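Long-range contacts in 11R-lipoxygenase (Gersemia fruticosa, PDB 3VF1), which probably adds molecular oxygen to polyunsaturated fatty acids at a catalytic non-heme iron, with calcium required for its activity: residues A[198-203]-A[634-639]; A[263-268]-A[385-390]; A[498-503]-A[563-568]; A[581-586]-A[628-633]; A[668-673]-A[687-692]. One frame throughout, in Å; residues are numbered along the deposited sequence.

Contact 1. Residues A[198-203]-A[634-639]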
# COMPACT_ATOMS: atom_id res chain seq x y z
N GLU A 198 6.00 -9.37 -16.11
CA GLU A 198 5.52 -8.65 -17.28
C GLU A 198 4.00 -8.68 -17.41
O GLU A 198 3.41 -7.81 -18.05
CB GLU A 198 6.16 -9.24 -18.55
CG GLU A 198 5.88 -8.45 -19.82
CD GLU A 198 6.45 -7.04 -19.77
OE1 GLU A 198 6.19 -6.26 -20.71
OE2 GLU A 198 7.17 -6.72 -18.80
N ALA A 199 3.37 -9.67 -16.79
CA ALA A 199 1.92 -9.81 -16.85
C ALA A 199 1.22 -8.67 -16.11
O ALA A 199 0.08 -8.32 -16.42
CB ALA A 199 1.49 -11.15 -16.28
N THR A 200 1.91 -8.09 -15.13
CA THR A 200 1.34 -7.05 -14.29
C THR A 200 0.84 -5.85 -15.09
O THR A 200 -0.22 -5.30 -14.80
CB THR A 200 2.37 -6.54 -13.26
OG1 THR A 200 2.89 -7.65 -12.51
CG2 THR A 200 1.72 -5.54 -12.31
N SER A 201 1.61 -5.45 -16.10
CA SER A 201 1.30 -4.25 -16.87
C SER A 201 -0.08 -4.29 -17.53
O SER A 201 -0.66 -3.25 -17.82
CB SER A 201 2.37 -4.03 -17.94
OG SER A 201 2.57 -5.19 -18.73
N SER A 202 -0.60 -5.49 -17.76
CA SER A 202 -1.89 -5.65 -18.43
C SER A 202 -2.91 -6.35 -17.53
O SER A 202 -3.56 -7.30 -17.95
CB SER A 202 -1.72 -6.45 -19.72
OG SER A 202 -1.25 -7.77 -19.46
N LEU A 203 -3.04 -5.87 -16.30
CA LEU A 203 -3.89 -6.52 -15.31
C LEU A 203 -5.19 -5.76 -15.06
O LEU A 203 -6.19 -6.35 -14.64
CB LEU A 203 -3.12 -6.69 -14.00
CG LEU A 203 -3.31 -8.02 -13.26
CD1 LEU A 203 -2.81 -9.19 -14.09
CD2 LEU A 203 -2.58 -7.97 -11.92
N THR A 634 -3.96 -9.53 -6.48
CA THR A 634 -3.01 -10.47 -7.06
C THR A 634 -1.76 -10.59 -6.20
O THR A 634 -1.08 -9.60 -5.92
CB THR A 634 -2.58 -10.03 -8.48
OG1 THR A 634 -3.71 -10.03 -9.35
CG2 THR A 634 -1.52 -10.97 -9.03
N ILE A 635 -1.46 -11.82 -5.78
CA ILE A 635 -0.24 -12.11 -5.04
C ILE A 635 0.60 -13.13 -5.81
O ILE A 635 0.20 -14.29 -5.94
CB ILE A 635 -0.53 -12.65 -3.63
CG1 ILE A 635 -1.11 -11.55 -2.75
CG2 ILE A 635 0.74 -13.21 -3.01
CD1 ILE A 635 -1.48 -12.01 -1.35
N TYR A 636 1.75 -12.70 -6.30
CA TYR A 636 2.63 -13.59 -7.05
C TYR A 636 3.39 -14.52 -6.10
O TYR A 636 3.63 -14.18 -4.95
CB TYR A 636 3.61 -12.77 -7.89
CG TYR A 636 2.93 -11.98 -8.98
CD1 TYR A 636 2.43 -12.61 -10.12
CD2 TYR A 636 2.78 -10.60 -8.88
CE1 TYR A 636 1.81 -11.89 -11.12
CE2 TYR A 636 2.16 -9.88 -9.88
CZ TYR A 636 1.67 -10.53 -10.99
OH TYR A 636 1.05 -9.82 -11.99
N PRO A 637 3.76 -15.72 -6.60
CA PRO A 637 4.45 -16.72 -5.77
C PRO A 637 5.78 -16.22 -5.21
O PRO A 637 6.29 -16.80 -4.25
CB PRO A 637 4.69 -17.88 -6.75
CG PRO A 637 3.68 -17.68 -7.84
CD PRO A 637 3.52 -16.20 -7.97
N THR A 638 6.34 -15.18 -5.82
CA THR A 638 7.63 -14.65 -5.40
C THR A 638 7.50 -13.64 -4.26
O THR A 638 8.49 -13.32 -3.60
CB THR A 638 8.35 -13.96 -6.57
OG1 THR A 638 7.65 -12.75 -6.91
CG2 THR A 638 8.41 -14.87 -7.79
N GLU A 639 6.29 -13.15 -4.04
CA GLU A 639 6.05 -12.11 -3.04
C GLU A 639 6.74 -12.42 -1.72
O GLU A 639 6.75 -13.57 -1.27
CB GLU A 639 4.55 -11.92 -2.80
CG GLU A 639 4.08 -10.48 -2.90
CD GLU A 639 4.08 -9.96 -4.32
OE1 GLU A 639 3.15 -10.32 -5.09
OE2 GLU A 639 5.00 -9.20 -4.68
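The polar part of this contact is one hydroxyl pair: Thr200 OG1 and Tyr636 OH lie 2.9 Å apart in a hydrogen bond that either could donate. Thr200 OG1 also bonds to Asp197 O, so two partners grip this buried oxygen. The threonine hydroxyl approaches the phenol end obliquely and stays within 3.5 Å of Tyr636 CZ. On the tyrosine, CG is anti to the carbonyl carbon (chi1 -66°), which swings the ring away from its own turn and carries its OH over to the 3-10 segment at 200-201.

The rest is van der Waals packing. Leu203 and Thr634 reach tip to tip, with Leu203 CD2 3.5 Å from Thr634 OG1, while that hydroxyl spends its hydrogen bond on Ala631 O. Within its own segment, Thr634 CG2 lies 3.8 Å above one face of the Tyr636 ring, near its rim.

One backbone and one side-chain bond hold the tyrosine's base. Tyr636 to Glu639 is a type I beta turn, closed by Glu639 N to Tyr636 O (3.0 Å), and Glu639 OE1 accepts from Tyr636 N on the anti side of the carboxylate, 29° out of its plane, also at 3.0 Å. Leu203 packs on Ile698 as well, so this loop-to-loop contact near the surface borders the C-terminal iron ligand of the lipoxygenase catalytic domain.

Contact 2. Residues A[263-268]-A[385-390]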
# COMPACT_ATOMS: atom_id res chain seq x y z
N ASN A 263 -14.13 -4.04 10.48
CA ASN A 263 -13.32 -5.18 10.06
C ASN A 263 -13.51 -5.51 8.59
O ASN A 263 -13.26 -6.64 8.17
CB ASN A 263 -13.66 -6.39 10.92
CG ASN A 263 -13.52 -6.11 12.41
OD1 ASN A 263 -12.57 -5.46 12.84
ND2 ASN A 263 -14.48 -6.59 13.19
N GLY A 264 -13.94 -4.53 7.81
CA GLY A 264 -14.05 -4.69 6.38
C GLY A 264 -12.76 -4.26 5.70
O GLY A 264 -11.68 -4.74 6.06
N SER A 265 -12.87 -3.35 4.74
CA SER A 265 -11.70 -2.85 4.03
C SER A 265 -11.45 -1.37 4.29
O SER A 265 -10.49 -0.79 3.78
CB SER A 265 -11.85 -3.09 2.53
OG SER A 265 -11.91 -4.48 2.24
N ASN A 266 -12.32 -0.75 5.10
CA ASN A 266 -12.22 0.68 5.35
C ASN A 266 -12.63 1.06 6.77
O ASN A 266 -13.77 1.46 7.01
CB ASN A 266 -13.09 1.45 4.35
CG ASN A 266 -12.99 2.95 4.52
OD1 ASN A 266 -12.05 3.45 5.14
ND2 ASN A 266 -13.95 3.67 3.96
N PRO A 267 -11.69 0.93 7.72
CA PRO A 267 -11.93 1.24 9.14
C PRO A 267 -11.48 2.65 9.51
O PRO A 267 -11.08 2.87 10.66
CB PRO A 267 -11.07 0.21 9.85
CG PRO A 267 -9.88 0.06 8.94
CD PRO A 267 -10.38 0.30 7.53
N GLU A 268 -11.54 3.59 8.57
CA GLU A 268 -10.99 4.93 8.79
C GLU A 268 -12.03 6.01 9.08
O GLU A 268 -11.67 7.15 9.35
CB GLU A 268 -10.18 5.35 7.56
CG GLU A 268 -8.84 4.65 7.41
CD GLU A 268 -7.96 5.32 6.37
OE1 GLU A 268 -8.51 5.97 5.45
OE2 GLU A 268 -6.72 5.20 6.48
N GLN A 385 -16.88 4.65 -2.25
CA GLN A 385 -16.24 5.77 -2.92
C GLN A 385 -15.04 6.21 -2.09
O GLN A 385 -13.94 6.40 -2.60
CB GLN A 385 -17.20 6.96 -3.08
CG GLN A 385 -18.60 6.61 -3.56
CD GLN A 385 -18.60 5.84 -4.86
OE1 GLN A 385 -18.17 6.34 -5.90
NE2 GLN A 385 -19.10 4.60 -4.82
N TYR A 386 -15.28 6.35 -0.79
CA TYR A 386 -14.26 6.79 0.15
C TYR A 386 -13.10 5.79 0.20
O TYR A 386 -11.94 6.18 0.14
CB TYR A 386 -14.87 6.94 1.54
CG TYR A 386 -13.99 7.65 2.54
CD1 TYR A 386 -12.88 7.03 3.09
CD2 TYR A 386 -14.28 8.95 2.95
CE1 TYR A 386 -12.07 7.67 4.01
CE2 TYR A 386 -13.48 9.60 3.87
CZ TYR A 386 -12.38 8.96 4.40
OH TYR A 386 -11.58 9.61 5.31
N HIS A 387 -13.42 4.50 0.29
CA HIS A 387 -12.40 3.48 0.44
C HIS A 387 -11.47 3.40 -0.77
O HIS A 387 -10.25 3.37 -0.63
CB HIS A 387 -13.03 2.11 0.67
CG HIS A 387 -12.06 0.97 0.50
ND1 HIS A 387 -12.09 0.13 -0.58
CD2 HIS A 387 -11.03 0.56 1.27
CE1 HIS A 387 -11.13 -0.77 -0.47
NE2 HIS A 387 -10.47 -0.52 0.65
N GLN A 388 -12.06 3.35 -1.96
CA GLN A 388 -11.28 3.15 -3.18
C GLN A 388 -10.33 4.32 -3.46
O GLN A 388 -9.15 4.11 -3.72
CB GLN A 388 -12.22 2.96 -4.38
CG GLN A 388 -12.97 1.64 -4.38
CD GLN A 388 -12.04 0.45 -4.50
OE1 GLN A 388 -10.93 0.55 -5.02
NE2 GLN A 388 -12.49 -0.70 -4.01
N MET A 389 -10.85 5.54 -3.39
CA MET A 389 -10.08 6.71 -3.79
C MET A 389 -9.23 7.29 -2.66
O MET A 389 -8.09 7.69 -2.90
CB MET A 389 -11.02 7.79 -4.33
CG MET A 389 -11.90 7.32 -5.48
SD MET A 389 -10.99 6.39 -6.73
CE MET A 389 -9.68 7.53 -7.13
N ILE A 390 -9.76 7.32 -1.45
CA ILE A 390 -9.06 7.96 -0.34
C ILE A 390 -8.28 6.96 0.51
O ILE A 390 -7.07 7.11 0.69
CB ILE A 390 -10.03 8.74 0.57
CG1 ILE A 390 -10.58 9.96 -0.19
CG2 ILE A 390 -9.34 9.19 1.85
CD1 ILE A 390 -11.60 10.77 0.59
O HOH W 1 -9.33 8.62 6.00
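The loop 263-268 passes close beside helix 385-390, with Asn266 CA and His387 CA 5.7 Å apart where the helix widens into a pi-type turn at 387-390. Asn266 and His387 lie alongside one another, pointing opposite ways, Asn266 CB 3.7 Å from His387 CB. Asn266 CG stands anti to the backbone N (chi1 -178°), which points the amide across at the helix, so that ND2 comes 3.6 Å from Tyr386 CD1, the amide and ring planes only 18° apart.

On the imidazole of His387, NE2 hydrogen-bonds to Val578 O, and Ser265 CB packs 3.5 Å from that same NE2. A leucine in place of His387 is likely to leave Val578 O without its partner, and Ser265 and Asn266 without the flat surface they pack against.

Glu268 is joined to Tyr386 through a water at the edge of the phenol ring, in its plane: the water donates to Glu268 OE1 at 2.8 Å and lies 2.6 Å from Tyr386 OH. The carboxylate stands almost perpendicular to that ring, at 84°. The single Thr391 hydroxyl lies within hydrogen-bonding reach of both Asn266 OD1 and Glu268 OE1 and probably divides itself between them.

Helix 369-410 goes on to carry the iron ligands His392 and His397, and a pi-type turn just ahead of them fits the long central helices of the lipoxygenase fold.

Contact 3. Residues A[498-503]-A[563-568]; sequences LLWNVI and FLTVVV
Trp500 lays one face of its indole over the methyl of Thr565: CG2 sits above the middle of the six-membered ring, 3.8 Å from the centroid and 8° off the normal, a nearly ideal CH-pi contact. The threonine rotamer makes this possible, since with OG1 anti to the carbonyl carbon (chi1 -65°) the hydroxyl turns back to bond Val561 O in its own helix and leaves the methyl to meet the indole. The polar atom is thus satisfied within helix 557-579 and the interface stays apolar.

The same indole touches Val566 at its edge. Val566 CB points away from helix 498-503, but the long tryptophan runs side by side with it, and Trp500 CH2 comes within 3.7 Å of Val566 CG2, near the ring plane. Phe569 adds an edge-to-face ring contact to Trp500. The second foothold is Ile503, whose CG2 branch crosses Val568 obliquely and lies 3.6 Å from Val568 CG1. Leu421 and His424 of helix 416-425 also pack on Val568.

The segment axes approach to 9.8 Å with their directions 131° apart, so the helices run roughly counter to each other but splayed. All five touching side chains are buried. This is an interhelical core contact of the mostly helical lipoxygenase domain, joining helix 491-514 to helix 557-579, which further along bears the iron ligands His575 and Asn579.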
# COMPACT_ATOMS: atom_id res chain seq x y z
N LEU A 498 -0.64 -3.96 17.36
CA LEU A 498 0.44 -4.88 17.67
C LEU A 498 1.56 -4.72 16.65
O LEU A 498 2.74 -4.67 17.01
CB LEU A 498 -0.06 -6.33 17.64
CG LEU A 498 -1.01 -6.76 18.76
CD1 LEU A 498 -1.46 -8.20 18.54
CD2 LEU A 498 -0.35 -6.61 20.12
N LEU A 499 1.19 -4.62 15.38
CA LEU A 499 2.15 -4.53 14.29
C LEU A 499 2.87 -3.19 14.32
O LEU A 499 4.08 -3.12 14.08
CB LEU A 499 1.45 -4.71 12.95
CG LEU A 499 0.97 -6.14 12.68
CD1 LEU A 499 -0.23 -6.14 11.75
CD2 LEU A 499 2.10 -6.96 12.09
N TRP A 500 2.13 -2.13 14.60
CA TRP A 500 2.71 -0.79 14.70
C TRP A 500 3.82 -0.75 15.74
O TRP A 500 4.91 -0.26 15.48
CB TRP A 500 1.63 0.23 15.05
CG TRP A 500 2.16 1.60 15.29
CD1 TRP A 500 2.64 2.10 16.47
CD2 TRP A 500 2.28 2.66 14.33
NE1 TRP A 500 3.05 3.40 16.30
CE2 TRP A 500 2.84 3.77 15.00
CE3 TRP A 500 1.97 2.77 12.97
CZ2 TRP A 500 3.09 4.97 14.35
CZ3 TRP A 500 2.22 3.97 12.33
CH2 TRP A 500 2.77 5.06 13.02
N ASN A 501 3.53 -1.28 16.93
CA ASN A 501 4.48 -1.28 18.03
C ASN A 501 5.68 -2.19 17.76
O ASN A 501 6.79 -1.91 18.19
CB ASN A 501 3.79 -1.68 19.33
CG ASN A 501 2.90 -0.58 19.88
OD1 ASN A 501 3.25 0.60 19.82
ND2 ASN A 501 1.76 -0.97 20.43
N VAL A 502 5.44 -3.29 17.05
CA VAL A 502 6.51 -4.22 16.71
C VAL A 502 7.40 -3.64 15.61
O VAL A 502 8.62 -3.83 15.63
CB VAL A 502 5.96 -5.59 16.26
CG1 VAL A 502 6.88 -6.25 15.25
CG2 VAL A 502 5.74 -6.48 17.47
N ILE A 503 6.80 -2.92 14.67
CA ILE A 503 7.56 -2.27 13.61
C ILE A 503 8.32 -1.07 14.15
O ILE A 503 9.43 -0.78 13.72
CB ILE A 503 6.64 -1.81 12.46
CG1 ILE A 503 6.12 -3.02 11.68
CG2 ILE A 503 7.39 -0.87 11.52
CD1 ILE A 503 5.04 -2.68 10.67
N PHE A 563 8.81 8.79 11.80
CA PHE A 563 8.51 9.00 10.39
C PHE A 563 8.73 7.73 9.58
O PHE A 563 7.96 7.42 8.68
CB PHE A 563 9.38 10.13 9.82
CG PHE A 563 8.94 10.59 8.46
CD1 PHE A 563 8.01 11.60 8.32
CD2 PHE A 563 9.46 10.01 7.31
CE1 PHE A 563 7.60 12.03 7.07
CE2 PHE A 563 9.07 10.43 6.06
CZ PHE A 563 8.13 11.44 5.94
N LEU A 564 9.79 6.99 9.91
CA LEU A 564 10.10 5.76 9.20
C LEU A 564 9.13 4.64 9.57
O LEU A 564 8.80 3.79 8.74
CB LEU A 564 11.54 5.32 9.49
CG LEU A 564 12.63 6.27 8.99
CD1 LEU A 564 13.99 5.80 9.46
CD2 LEU A 564 12.60 6.37 7.48
N THR A 565 8.66 4.65 10.82
CA THR A 565 7.67 3.68 11.26
C THR A 565 6.39 3.85 10.45
O THR A 565 5.78 2.88 10.03
CB THR A 565 7.35 3.85 12.76
OG1 THR A 565 8.52 3.56 13.54
CG2 THR A 565 6.22 2.92 13.18
N VAL A 566 6.00 5.11 10.23
CA VAL A 566 4.83 5.42 9.42
C VAL A 566 4.95 4.82 8.03
O VAL A 566 4.00 4.23 7.51
CB VAL A 566 4.62 6.94 9.30
CG1 VAL A 566 3.69 7.27 8.14
CG2 VAL A 566 4.08 7.51 10.61
N VAL A 567 6.12 4.98 7.42
CA VAL A 567 6.34 4.51 6.05
C VAL A 567 6.27 2.99 5.96
O VAL A 567 5.57 2.44 5.12
CB VAL A 567 7.70 4.99 5.51
CG1 VAL A 567 7.95 4.40 4.12
CG2 VAL A 567 7.75 6.50 5.46
N VAL A 568 7.01 2.31 6.84
CA VAL A 568 7.06 0.86 6.82
C VAL A 568 5.68 0.26 7.11
O VAL A 568 5.28 -0.73 6.50
CB VAL A 568 8.07 0.32 7.86
CG1 VAL A 568 7.99 -1.20 7.95
CG2 VAL A 568 9.48 0.75 7.50

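Contact 4. Residues A[581-586]-A[628-633]; sequences SQMATY and VVNALT
Second-shell packing beside the catalytic iron brings Gln582, Met583 and Tyr586 against Val629 and Leu632: two nearly antiparallel helices of the lipoxygenase domain, their segment axes 9.5 Å apart at 161°. Val629 fills the middle of the contact. Its CG1 lies 3.8 Å from Gln582 CB and equally far from Met583 CE, while CG2 faces Tyr586 CB at 4.0 Å.

Met583 reaches over by bending at chi2 (57°) and chi3 (78°), a hook that puts CE 3.7 Å from Asn630 CA. Gln582 stretches out instead and lies aslant across Leu632, NE2 3.6 Å from Leu632 CD1. Its amide is held at both ends: OE1 accepts from Gln388 NE2, and NE2 bonds to Asn579 O. An alanine in place of Gln582 is likely to leave Gln388 and the carbonyl of the iron ligand Asn579 without their mate and to open a gap beside Leu632.

Leu632 is itself about 5 Å from the iron by nearest atoms, and its carbonyl oxygen receives Asn579 ND2. Where helix 619-632 ends, Val629 O takes two donors, Thr633 N and, at 3.1 Å, Thr633 OG1.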
# COMPACT_ATOMS: atom_id res chain seq x y z
N SER A 581 -8.18 -7.43 1.38
CA SER A 581 -9.46 -7.77 1.99
C SER A 581 -10.62 -7.41 1.06
O SER A 581 -11.79 -7.59 1.41
CB SER A 581 -9.62 -7.02 3.31
OG SER A 581 -9.58 -5.62 3.10
N GLN A 582 -10.29 -6.92 -0.13
CA GLN A 582 -11.29 -6.38 -1.04
C GLN A 582 -12.22 -7.43 -1.65
O GLN A 582 -13.34 -7.11 -2.03
CB GLN A 582 -10.62 -5.59 -2.16
CG GLN A 582 -10.24 -4.17 -1.77
CD GLN A 582 -9.65 -3.39 -2.93
OE1 GLN A 582 -10.25 -2.43 -3.41
NE2 GLN A 582 -8.48 -3.81 -3.39
N MET A 583 -11.77 -8.67 -1.74
CA MET A 583 -12.61 -9.72 -2.32
C MET A 583 -13.67 -10.16 -1.31
O MET A 583 -14.80 -10.45 -1.67
CB MET A 583 -11.77 -10.91 -2.77
CG MET A 583 -12.59 -11.98 -3.50
SD MET A 583 -13.48 -11.35 -4.93
CE MET A 583 -12.16 -11.25 -6.14
N ALA A 584 -13.28 -10.20 -0.04
CA ALA A 584 -14.22 -10.52 1.03
C ALA A 584 -15.27 -9.42 1.15
O ALA A 584 -16.40 -9.67 1.58
CB ALA A 584 -13.48 -10.68 2.35
N THR A 585 -14.89 -8.20 0.77
CA THR A 585 -15.76 -7.04 0.94
C THR A 585 -16.62 -6.77 -0.30
O THR A 585 -17.81 -6.49 -0.18
CB THR A 585 -14.92 -5.78 1.25
OG1 THR A 585 -14.27 -5.94 2.51
CG2 THR A 585 -15.80 -4.54 1.30
N TYR A 586 -16.01 -6.87 -1.48
CA TYR A 586 -16.71 -6.54 -2.72
C TYR A 586 -17.09 -7.77 -3.54
O TYR A 586 -17.81 -7.65 -4.53
CB TYR A 586 -15.85 -5.60 -3.57
CG TYR A 586 -15.56 -4.27 -2.90
CD1 TYR A 586 -16.52 -3.27 -2.87
CD2 TYR A 586 -14.33 -4.03 -2.30
CE1 TYR A 586 -16.26 -2.06 -2.26
CE2 TYR A 586 -14.06 -2.82 -1.70
CZ TYR A 586 -15.03 -1.84 -1.68
OH TYR A 586 -14.76 -0.63 -1.07
N VAL A 628 -11.72 -6.41 -11.52
CA VAL A 628 -10.79 -5.44 -10.96
C VAL A 628 -10.30 -5.88 -9.58
O VAL A 628 -9.09 -5.96 -9.33
CB VAL A 628 -11.43 -4.05 -10.85
CG1 VAL A 628 -10.62 -3.14 -9.92
CG2 VAL A 628 -11.56 -3.42 -12.23
N VAL A 629 -11.24 -6.17 -8.68
CA VAL A 629 -10.89 -6.60 -7.33
C VAL A 629 -10.03 -7.85 -7.35
O VAL A 629 -9.12 -8.01 -6.53
CB VAL A 629 -12.16 -6.87 -6.49
CG1 VAL A 629 -11.80 -7.61 -5.21
CG2 VAL A 629 -12.86 -5.57 -6.17
N ASN A 630 -10.30 -8.74 -8.29
CA ASN A 630 -9.51 -9.96 -8.44
C ASN A 630 -8.08 -9.62 -8.85
O ASN A 630 -7.14 -10.30 -8.45
CB ASN A 630 -10.15 -10.89 -9.48
CG ASN A 630 -9.38 -12.18 -9.64
OD1 ASN A 630 -9.42 -13.05 -8.78
ND2 ASN A 630 -8.69 -12.32 -10.77
N ALA A 631 -7.93 -8.55 -9.63
CA ALA A 631 -6.62 -8.10 -10.07
C ALA A 631 -5.87 -7.39 -8.95
O ALA A 631 -4.68 -7.64 -8.73
CB ALA A 631 -6.75 -7.19 -11.27
N LEU A 632 -6.56 -6.50 -8.24
CA LEU A 632 -5.94 -5.73 -7.16
C LEU A 632 -5.42 -6.63 -6.04
O LEU A 632 -4.50 -6.25 -5.32
CB LEU A 632 -6.94 -4.73 -6.58
CG LEU A 632 -7.38 -3.59 -7.51
CD1 LEU A 632 -8.43 -2.73 -6.82
CD2 LEU A 632 -6.19 -2.74 -7.94
N THR A 633 -6.00 -7.82 -5.90
CA THR A 633 -5.59 -8.75 -4.85
C THR A 633 -4.63 -9.82 -5.37
O THR A 633 -4.50 -10.88 -4.77
CB THR A 633 -6.81 -9.45 -4.20
OG1 THR A 633 -7.47 -10.27 -5.16
CG2 THR A 633 -7.78 -8.42 -3.63

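Contact 5. Residues A[668-673]-A[687-692]; sequences NITKQI and LIPGHV
This is a mainly apolar contact in which Ile669, Thr670 and Ile673, on one side of helix 653-676, meet Leu687 to Pro689 in the chain that follows that helix. Thr670 and Ile688 form its closest backbone approach, 5.6 Å between CA atoms. Ile673 gives the largest share, with two branches: CG2 lies 3.6 Å from Ile688 CG1 as the two isoleucines cross, while CD1 comes 3.6 Å from Leu687 O.

A turn earlier, the Thr670 hydroxyl sits against the proline ring, OG1 3.2 Å from Pro689 CD. With OG1 anti to the carbonyl carbon (chi1 -68°), the same oxygen can bond back to Leu666 O, so its polar need is met inside the helix. Ile669 CG2 adds a looser touch on Pro689 CG at 4.2 Å.

Pro689 begins a short 3-10 segment, 689-691. The arrangement lays the C-terminal tail on the last helix, along the path that, as in other lipoxygenases, delivers the final residue, Ile698, to the iron.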
# COMPACT_ATOMS: atom_id res chain seq x y z
N ASN A 668 5.04 -14.08 17.16
CA ASN A 668 4.21 -14.05 18.36
C ASN A 668 2.87 -13.38 18.10
O ASN A 668 1.85 -13.77 18.67
CB ASN A 668 4.95 -13.32 19.49
CG ASN A 668 6.19 -14.08 19.96
OD1 ASN A 668 6.28 -15.29 19.79
ND2 ASN A 668 7.13 -13.35 20.55
N ILE A 669 2.87 -12.38 17.22
CA ILE A 669 1.63 -11.72 16.82
C ILE A 669 0.76 -12.69 16.02
O ILE A 669 -0.45 -12.77 16.23
CB ILE A 669 1.91 -10.47 15.98
CG1 ILE A 669 2.49 -9.37 16.86
CG2 ILE A 669 0.64 -9.98 15.30
CD1 ILE A 669 2.89 -8.12 16.11
N THR A 670 1.39 -13.42 15.11
CA THR A 670 0.70 -14.45 14.34
C THR A 670 -0.03 -15.40 15.27
O THR A 670 -1.18 -15.76 15.04
CB THR A 670 1.69 -15.26 13.49
OG1 THR A 670 2.23 -14.44 12.45
CG2 THR A 670 1.00 -16.47 12.86
N LYS A 671 0.65 -15.80 16.34
CA LYS A 671 0.10 -16.74 17.30
C LYS A 671 -1.10 -16.15 18.05
O LYS A 671 -2.08 -16.84 18.29
CB LYS A 671 1.19 -17.17 18.29
CG LYS A 671 0.72 -18.11 19.38
CD LYS A 671 1.91 -18.79 20.06
CE LYS A 671 1.49 -19.52 21.33
NZ LYS A 671 1.17 -18.58 22.44
N GLN A 672 -1.01 -14.87 18.40
CA GLN A 672 -2.12 -14.19 19.08
C GLN A 672 -3.35 -14.15 18.18
O GLN A 672 -4.44 -14.55 18.59
CB GLN A 672 -1.73 -12.77 19.46
CG GLN A 672 -0.74 -12.66 20.60
CD GLN A 672 -0.56 -11.23 21.08
OE1 GLN A 672 -1.54 -10.52 21.32
NE2 GLN A 672 0.69 -10.79 21.21
N ILE A 673 -3.17 -13.66 16.96
CA ILE A 673 -4.26 -13.52 16.01
C ILE A 673 -4.93 -14.86 15.76
O ILE A 673 -6.16 -14.94 15.66
CB ILE A 673 -3.76 -12.95 14.67
CG1 ILE A 673 -3.30 -11.51 14.85
CG2 ILE A 673 -4.85 -13.04 13.61
CD1 ILE A 673 -2.62 -10.92 13.63
N LEU A 687 -4.26 -9.06 8.60
CA LEU A 687 -3.06 -8.50 9.21
C LEU A 687 -2.20 -9.58 9.87
O LEU A 687 -1.33 -9.28 10.69
CB LEU A 687 -3.42 -7.41 10.22
CG LEU A 687 -3.85 -6.07 9.60
CD1 LEU A 687 -4.21 -5.07 10.69
CD2 LEU A 687 -2.74 -5.52 8.71
N ILE A 688 -2.45 -10.83 9.52
CA ILE A 688 -1.53 -11.90 9.88
C ILE A 688 -0.23 -11.65 9.13
O ILE A 688 -0.23 -11.59 7.91
CB ILE A 688 -2.09 -13.28 9.50
CG1 ILE A 688 -3.30 -13.62 10.38
CG2 ILE A 688 -1.02 -14.35 9.65
CD1 ILE A 688 -4.02 -14.89 9.97
N PRO A 689 0.88 -11.48 9.87
CA PRO A 689 2.16 -11.09 9.26
C PRO A 689 2.51 -11.89 8.02
O PRO A 689 2.99 -11.33 7.04
CB PRO A 689 3.17 -11.35 10.38
CG PRO A 689 2.39 -11.18 11.63
CD PRO A 689 1.00 -11.68 11.33
N GLY A 690 2.26 -13.20 8.06
CA GLY A 690 2.55 -14.07 6.93
C GLY A 690 1.70 -13.77 5.70
O GLY A 690 1.98 -14.28 4.61
N HIS A 691 0.66 -12.97 5.88
CA HIS A 691 -0.22 -12.59 4.77
C HIS A 691 0.02 -11.15 4.31
O HIS A 691 -0.59 -10.70 3.34
CB HIS A 691 -1.69 -12.73 5.18
CG HIS A 691 -2.11 -14.14 5.50
ND1 HIS A 691 -3.42 -14.49 5.72
CD2 HIS A 691 -1.38 -15.27 5.63
CE1 HIS A 691 -3.49 -15.78 5.98
NE2 HIS A 691 -2.27 -16.28 5.93
N VAL A 692 0.89 -10.43 5.01
CA VAL A 692 1.12 -9.01 4.73
C VAL A 692 2.38 -8.80 3.90
O VAL A 692 3.49 -8.99 4.41
CB VAL A 692 1.26 -8.20 6.04
CG1 VAL A 692 1.49 -6.73 5.73
CG2 VAL A 692 0.03 -8.37 6.91

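Overall arrangement
From the N terminus, contact 1 closes the longest loop, tying the loop before helix 208-213 to the one after helix 619-632; contacts 2, 3 and 4 are nested within it, following one another in series. Contact 2 ties the loop after helix 254-263 to helix 369-410, contact 3 joins helices 491-514 and 557-579, and contact 4 pairs helix 582-586 with the end of helix 619-632. Contact 5 opens only after contact 1 has closed and fastens the tail to helix 653-676. None cross. In space, contacts 2 and 4 meet at the Ser265 hydroxyl shared with Ser581 and Thr585, contact 1 touches contact 4, and contact 3 packs on contact 5 through Leu499 and Val502.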